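Uncharacterized protein (PDB 5KAK) is of unknown function but belongs to the NipSnap family and carries a NIPSNAP domain of the dimeric alpha/beta-barrel clan. Local coordinates at residues I35-Y48 with H61-R75. Numbering follows the deposited sequence. Where two conformers were deposited one is given.
Sequences IAIQRPVLGRLIGY and HLWGYEDLEDRARRR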
loop_
_atom_site.group_PDB
_atom_site.type_symbol
_atom_site.label_atom_id
_atom_site.label_comp_id
_atom_site.label_asym_id
_atom_site.label_seq_id
_atom_site.Cartn_x
_atom_site.Cartn_y
_atom_site.Cartn_z
ATOM N N ILE E 35 -13.882 -28.162 -0.952
ATOM C CA ILE E 35 -12.648 -28.750 -0.441
ATOM C C ILE E 35 -12.578 -30.228 -0.802
ATOM O O ILE E 35 -11.480 -30.770 -0.993
ATOM C CB ILE E 35 -12.507 -28.503 1.076
ATOM C CG1 ILE E 35 -11.039 -28.604 1.504
ATOM C CG2 ILE E 35 -13.375 -29.469 1.882
ATOM C CD1 ILE E 35 -10.135 -27.529 0.885
ATOM N N ALA E 36 -13.732 -30.890 -0.944
ATOM C CA ALA E 36 -13.745 -32.279 -1.385
ATOM C C ALA E 36 -13.180 -32.413 -2.788
ATOM O O ALA E 36 -12.664 -33.475 -3.152
ATOM C CB ALA E 36 -15.168 -32.835 -1.341
ATOM N N ILE E 37 -13.294 -31.360 -3.595
ATOM C CA ILE E 37 -12.667 -31.352 -4.910
ATOM C C ILE E 37 -11.179 -31.060 -4.788
ATOM O O ILE E 37 -10.339 -31.777 -5.343
ATOM C CB ILE E 37 -13.342 -30.317 -5.826
ATOM C CG1 ILE E 37 -14.834 -30.567 -5.948
ATOM C CG2 ILE E 37 -12.700 -30.325 -7.201
ATOM C CD1 ILE E 37 -15.553 -29.440 -6.649
ATOM N N GLN E 38 -10.838 -29.987 -4.061
ATOM C CA GLN E 38 -9.509 -29.404 -4.176
ATOM C C GLN E 38 -8.472 -30.131 -3.331
ATOM O O GLN E 38 -7.358 -30.369 -3.797
ATOM C CB GLN E 38 -9.562 -27.921 -3.798
ATOM C CG GLN E 38 -8.233 -27.185 -3.977
ATOM C CD GLN E 38 -8.271 -25.768 -3.433
ATOM O OE1 GLN E 38 -8.957 -25.490 -2.452
ATOM N NE2 GLN E 38 -7.544 -24.861 -4.079
ATOM N N ARG E 39 -8.811 -30.497 -2.099
ATOM C CA ARG E 39 -7.803 -31.079 -1.218
ATOM C C ARG E 39 -7.218 -32.391 -1.731
ATOM O O ARG E 39 -5.991 -32.560 -1.630
ATOM C CB ARG E 39 -8.378 -31.264 0.192
ATOM C CG ARG E 39 -7.349 -31.794 1.192
ATOM C CD ARG E 39 -7.744 -31.484 2.620
ATOM N NE ARG E 39 -9.178 -31.635 2.828
ATOM C CZ ARG E 39 -9.802 -31.345 3.965
ATOM N NH1 ARG E 39 -9.114 -30.900 5.005
ATOM N NH2 ARG E 39 -11.114 -31.506 4.061
ATOM N N PRO E 40 -7.988 -33.339 -2.277
ATOM C CA PRO E 40 -7.344 -34.577 -2.744
ATOM C C PRO E 40 -6.366 -34.348 -3.881
ATOM O O PRO E 40 -5.396 -35.104 -4.013
ATOM C CB PRO E 40 -8.524 -35.449 -3.199
ATOM C CG PRO E 40 -9.745 -34.820 -2.591
ATOM C CD PRO E 40 -9.445 -33.364 -2.501
ATOM N N VAL E 41 -6.604 -33.343 -4.722
ATOM C CA VAL E 41 -5.726 -33.092 -5.860
ATOM C C VAL E 41 -4.446 -32.398 -5.406
ATOM O O VAL E 41 -3.323 -32.818 -5.740
ATOM C CB VAL E 41 -6.474 -32.266 -6.922
ATOM C CG1 VAL E 41 -5.604 -32.028 -8.136
ATOM C CG2 VAL E 41 -7.787 -32.971 -7.320
ATOM N N LEU E 42 -4.596 -31.330 -4.620
ATOM C CA LEU E 42 -3.422 -30.562 -4.214
ATOM C C LEU E 42 -2.606 -31.314 -3.169
ATOM O O LEU E 42 -1.371 -31.314 -3.222
ATOM C CB LEU E 42 -3.847 -29.183 -3.714
ATOM C CG LEU E 42 -4.424 -28.307 -4.830
ATOM C CD1 LEU E 42 -4.565 -26.827 -4.413
ATOM C CD2 LEU E 42 -3.601 -28.450 -6.118
ATOM N N GLY E 43 -3.263 -31.948 -2.206
ATOM C CA GLY E 43 -2.545 -32.909 -1.392
ATOM C C GLY E 43 -2.367 -32.578 0.074
ATOM O O GLY E 43 -2.716 -33.387 0.939
ATOM N N ARG E 44 -1.820 -31.393 0.379
ATOM C CA ARG E 44 -1.299 -31.099 1.715
ATOM C C ARG E 44 -1.775 -29.724 2.177
ATOM O O ARG E 44 -1.041 -28.737 2.091
ATOM C CB ARG E 44 0.225 -31.204 1.722
ATOM C CG ARG E 44 0.736 -32.588 1.294
ATOM C CD ARG E 44 2.240 -32.604 1.289
ATOM N NE ARG E 44 2.805 -33.935 1.116
ATOM C CZ ARG E 44 3.169 -34.443 -0.052
ATOM N NH1 ARG E 44 3.007 -33.735 -1.165
ATOM N NH2 ARG E 44 3.701 -35.657 -0.103
ATOM N N LEU E 45 -3.001 -29.669 2.690
ATOM C CA LEU E 45 -3.500 -28.443 3.308
ATOM C C LEU E 45 -2.845 -28.247 4.669
ATOM O O LEU E 45 -2.967 -29.099 5.558
ATOM C CB LEU E 45 -5.026 -28.487 3.438
ATOM C CG LEU E 45 -5.685 -27.239 4.044
ATOM C CD1 LEU E 45 -5.316 -25.974 3.262
ATOM C CD2 LEU E 45 -7.209 -27.429 4.112
ATOM N N ILE E 46 -2.138 -27.127 4.830
ATOM C CA ILE E 46 -1.579 -26.745 6.122
ATOM C C ILE E 46 -2.584 -25.953 6.954
ATOM O O ILE E 46 -2.658 -26.116 8.173
ATOM C CB ILE E 46 -0.271 -25.959 5.904
ATOM C CG1 ILE E 46 0.798 -26.884 5.303
ATOM C CG2 ILE E 46 0.205 -25.307 7.205
ATOM C CD1 ILE E 46 1.963 -26.158 4.692
ATOM N N GLY E 47 -3.388 -25.110 6.318
ATOM C CA GLY E 47 -4.360 -24.299 7.024
ATOM C C GLY E 47 -5.216 -23.517 6.059
ATOM O O GLY E 47 -4.719 -23.066 5.020
ATOM N N TYR E 48 -6.502 -23.346 6.388
ATOM C CA TYR E 48 -7.436 -22.563 5.588
ATOM C C TYR E 48 -8.244 -21.704 6.548
ATOM O O TYR E 48 -8.979 -22.236 7.388
ATOM C CB TYR E 48 -8.361 -23.462 4.750
ATOM C CG TYR E 48 -8.749 -22.860 3.411
ATOM C CD1 TYR E 48 -9.238 -21.566 3.323
ATOM C CD2 TYR E 48 -8.612 -23.592 2.229
ATOM C CE1 TYR E 48 -9.590 -21.004 2.092
ATOM C CE2 TYR E 48 -8.968 -23.039 0.988
ATOM C CZ TYR E 48 -9.462 -21.744 0.932
ATOM O OH TYR E 48 -9.799 -21.181 -0.287
ATOM N N HIS E 61 -4.915 -19.280 2.849
ATOM C CA HIS E 61 -4.753 -20.732 2.838
ATOM C C HIS E 61 -3.336 -21.106 2.423
ATOM O O HIS E 61 -2.739 -20.474 1.546
ATOM C CB HIS E 61 -5.833 -21.460 1.953
ATOM C CG HIS E 61 -6.157 -20.796 0.647
ATOM N ND1 HIS E 61 -5.980 -21.426 -0.567
ATOM C CD2 HIS E 61 -6.707 -19.590 0.366
ATOM C CE1 HIS E 61 -6.374 -20.624 -1.542
ATOM N NE2 HIS E 61 -6.827 -19.507 -1.002
ATOM N N LEU E 62 -2.786 -22.118 3.089
ATOM C CA LEU E 62 -1.411 -22.552 2.866
ATOM C C LEU E 62 -1.409 -24.010 2.445
ATOM O O LEU E 62 -1.952 -24.860 3.158
ATOM C CB LEU E 62 -0.560 -22.389 4.121
ATOM C CG LEU E 62 -0.141 -20.993 4.546
ATOM C CD1 LEU E 62 -1.301 -20.231 5.124
ATOM C CD2 LEU E 62 1.024 -21.069 5.530
ATOM N N TRP E 63 -0.756 -24.285 1.323
ATOM C CA TRP E 63 -0.626 -25.616 0.740
ATOM C C TRP E 63 0.842 -26.026 0.659
ATOM O O TRP E 63 1.687 -25.247 0.198
ATOM C CB TRP E 63 -1.230 -25.629 -0.654
ATOM C CG TRP E 63 -2.674 -25.282 -0.654
ATOM C CD1 TRP E 63 -3.218 -24.040 -0.739
ATOM C CD2 TRP E 63 -3.761 -26.202 -0.570
ATOM N NE1 TRP E 63 -4.595 -24.128 -0.720
ATOM C CE2 TRP E 63 -4.951 -25.449 -0.611
ATOM C CE3 TRP E 63 -3.846 -27.598 -0.458
ATOM C CZ2 TRP E 63 -6.212 -26.041 -0.543
ATOM C CZ3 TRP E 63 -5.097 -28.189 -0.403
ATOM C CH2 TRP E 63 -6.265 -27.413 -0.445
ATOM N N GLY E 64 1.133 -27.256 1.066
ATOM C CA GLY E 64 2.491 -27.775 1.059
ATOM C C GLY E 64 2.740 -28.686 -0.131
ATOM O O GLY E 64 1.869 -29.455 -0.532
ATOM N N TYR E 65 3.954 -28.600 -0.677
ATOM C CA TYR E 65 4.360 -29.374 -1.835
ATOM C C TYR E 65 5.770 -29.892 -1.583
ATOM O O TYR E 65 6.548 -29.281 -0.846
ATOM C CB TYR E 65 4.297 -28.529 -3.120
ATOM C CG TYR E 65 2.891 -28.072 -3.449
ATOM C CD1 TYR E 65 2.008 -28.933 -4.079
ATOM C CD2 TYR E 65 2.453 -26.797 -3.124
ATOM C CE1 TYR E 65 0.731 -28.538 -4.383
ATOM C CE2 TYR E 65 1.160 -26.385 -3.428
ATOM C CZ TYR E 65 0.309 -27.276 -4.062
ATOM O OH TYR E 65 -0.980 -26.911 -4.372
ATOM N N GLU E 66 6.089 -31.037 -2.178
ATOM C CA GLU E 66 7.418 -31.602 -1.973
ATOM C C GLU E 66 8.474 -30.806 -2.716
ATOM O O GLU E 66 9.644 -30.799 -2.310
ATOM C CB GLU E 66 7.447 -33.070 -2.413
ATOM C CG GLU E 66 6.556 -33.961 -1.562
ATOM C CD GLU E 66 6.383 -35.350 -2.138
ATOM O OE1 GLU E 66 7.404 -36.017 -2.416
ATOM O OE2 GLU E 66 5.221 -35.774 -2.320
ATOM N N ASP E 67 8.081 -30.131 -3.794
ATOM C CA ASP E 67 8.985 -29.342 -4.620
ATOM C C ASP E 67 8.191 -28.636 -5.710
ATOM O O ASP E 67 6.971 -28.816 -5.826
ATOM C CB ASP E 67 10.107 -30.201 -5.229
ATOM C CG ASP E 67 9.596 -31.470 -5.907
ATOM O OD1 ASP E 67 8.648 -31.398 -6.722
ATOM O OD2 ASP E 67 10.159 -32.555 -5.631
ATOM N N LEU E 68 8.885 -27.821 -6.506
ATOM C CA LEU E 68 8.214 -26.981 -7.491
ATOM C C LEU E 68 7.542 -27.806 -8.583
ATOM O O LEU E 68 6.447 -27.454 -9.036
ATOM C CB LEU E 68 9.213 -26.007 -8.101
ATOM C CG LEU E 68 9.711 -24.964 -7.108
ATOM C CD1 LEU E 68 10.944 -24.281 -7.683
ATOM C CD2 LEU E 68 8.607 -23.965 -6.816
ATOM N N GLU E 69 8.192 -28.886 -9.035
ATOM C CA GLU E 69 7.577 -29.786 -10.010
ATOM C C GLU E 69 6.256 -30.339 -9.488
ATOM O O GLU E 69 5.253 -30.372 -10.211
ATOM C CB GLU E 69 8.532 -30.937 -10.343
ATOM N N ASP E 70 6.252 -30.782 -8.226
ATOM C CA ASP E 70 5.061 -31.352 -7.592
ATOM C C ASP E 70 3.913 -30.357 -7.577
ATOM O O ASP E 70 2.766 -30.703 -7.894
ATOM C CB ASP E 70 5.422 -31.783 -6.168
ATOM C CG ASP E 70 4.285 -32.465 -5.425
ATOM O OD1 ASP E 70 3.598 -33.345 -5.998
ATOM O OD2 ASP E 70 4.112 -32.138 -4.231
ATOM N N ARG E 71 4.201 -29.115 -7.197
ATOM C CA ARG E 71 3.164 -28.096 -7.158
ATOM C C ARG E 71 2.604 -27.827 -8.547
ATOM O O ARG E 71 1.380 -27.748 -8.722
ATOM C CB ARG E 71 3.727 -26.816 -6.538
ATOM C CG ARG E 71 2.799 -25.651 -6.664
ATOM C CD ARG E 71 3.395 -24.373 -6.107
ATOM N NE ARG E 71 2.456 -23.294 -6.349
ATOM C CZ ARG E 71 2.385 -22.592 -7.475
ATOM N NH1 ARG E 71 3.206 -22.853 -8.486
ATOM N NH2 ARG E 71 1.461 -21.643 -7.590
ATOM N N ALA E 72 3.482 -27.703 -9.545
ATOM C CA ALA E 72 3.035 -27.455 -10.911
ATOM C C ALA E 72 2.185 -28.605 -11.428
ATOM O O ALA E 72 1.182 -28.386 -12.115
ATOM C CB ALA E 72 4.232 -27.227 -11.834
ATOM N N ARG E 73 2.577 -29.842 -11.123
ATOM C CA ARG E 73 1.832 -30.983 -11.635
ATOM C C ARG E 73 0.452 -31.051 -11.001
ATOM O O ARG E 73 -0.555 -31.248 -11.695
ATOM C CB ARG E 73 2.607 -32.275 -11.383
ATOM N N ARG E 74 0.388 -30.895 -9.681
ATOM C CA ARG E 74 -0.888 -31.012 -8.991
ATOM C C ARG E 74 -1.814 -29.854 -9.343
ATOM O O ARG E 74 -3.024 -30.053 -9.514
ATOM C CB ARG E 74 -0.661 -31.096 -7.479
ATOM C CG ARG E 74 0.163 -32.299 -7.054
ATOM C CD ARG E 74 0.323 -32.411 -5.539
ATOM N NE ARG E 74 0.842 -33.725 -5.157
ATOM C CZ ARG E 74 0.075 -34.765 -4.837
ATOM N NH1 ARG E 74 -1.248 -34.646 -4.859
ATOM N NH2 ARG E 74 0.619 -35.932 -4.506
ATOM N N ARG E 75 -1.273 -28.632 -9.436
ATOM C CA ARG E 75 -2.119 -27.499 -9.792
ATOM C C ARG E 75 -2.613 -27.597 -11.231
ATOM O O ARG E 75 -3.751 -27.212 -11.520
ATOM C CB ARG E 75 -1.381 -26.181 -9.546
ATOM C CG ARG E 75 -1.301 -25.802 -8.066
ATOM C CD ARG E 75 -0.788 -24.377 -7.858
ATOM N NE ARG E 75 -1.624 -23.396 -8.546
ATOM C CZ ARG E 75 -2.756 -22.906 -8.055
ATOM N NH1 ARG E 75 -3.189 -23.289 -6.864
ATOM N NH2 ARG E 75 -3.453 -22.031 -8.765
HETATM O O HOH W 1 0.998 -31.684 -2.049
HETATM O O HOH W 2 -0.928 -29.052 -1.117
#
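Leu42 and Leu45 sandwich the Trp63 indole between them. Leu42 CD1 lies over one face, 3.9 Å from the centroid of the Trp63 six-membered ring, and Leu45 CD1 sits over the opposite face. Ile35 CD1 approaches the ring edge. Trp63 CG is anti to its carbonyl carbon (chi1 -60°), which turns the indole toward the last turns of helix 23-42. Its NE1 donates in plane to His61 ND1 (3.0 Å), fixing both rings. The His61 imidazole and Tyr48 phenol form an offset stack, planes 4° apart, with His61 CB over the centre of the phenol. Phe109 of the second subunit meets Tyr48 edge-to-face.

At the other end, Arg74 NH1 donates to Val41 O (2.9 Å) from above the carbonyl plane, so helix 68-80 grips the C-terminal end of helix 23-42. Arg74 NE pairs with Asp70 OD1 (2.9 Å), which steadies the guanidinium. Asp70 OD2 accepts from Glu66 N and makes a long salt bridge to Arg44 NH1. Arg44 NH2 reaches Glu66 OE2 at 2.7 Å, its extended chain running past Gly64 O. These acids probably offset the two neighbouring arginine charges. Two waters lie between Leu42 O and Gly64 O, one of them only weakly bonded to Leu42 O; one accepts from Arg44 NH1, the other from Arg44 N.

The backbones pair through Gly64 N to Arg44 O (2.8 Å) and Leu62 N to Gly47 O (2.9 Å). Ile46 and Gly47 both face Leu62, a classic beta bulge. The contact joins a helix-strand-strand-helix run, with both helices covering one face of an antiparallel sheet, consistent with the ferredoxin-like fold of dimeric alpha/beta-barrel proteins.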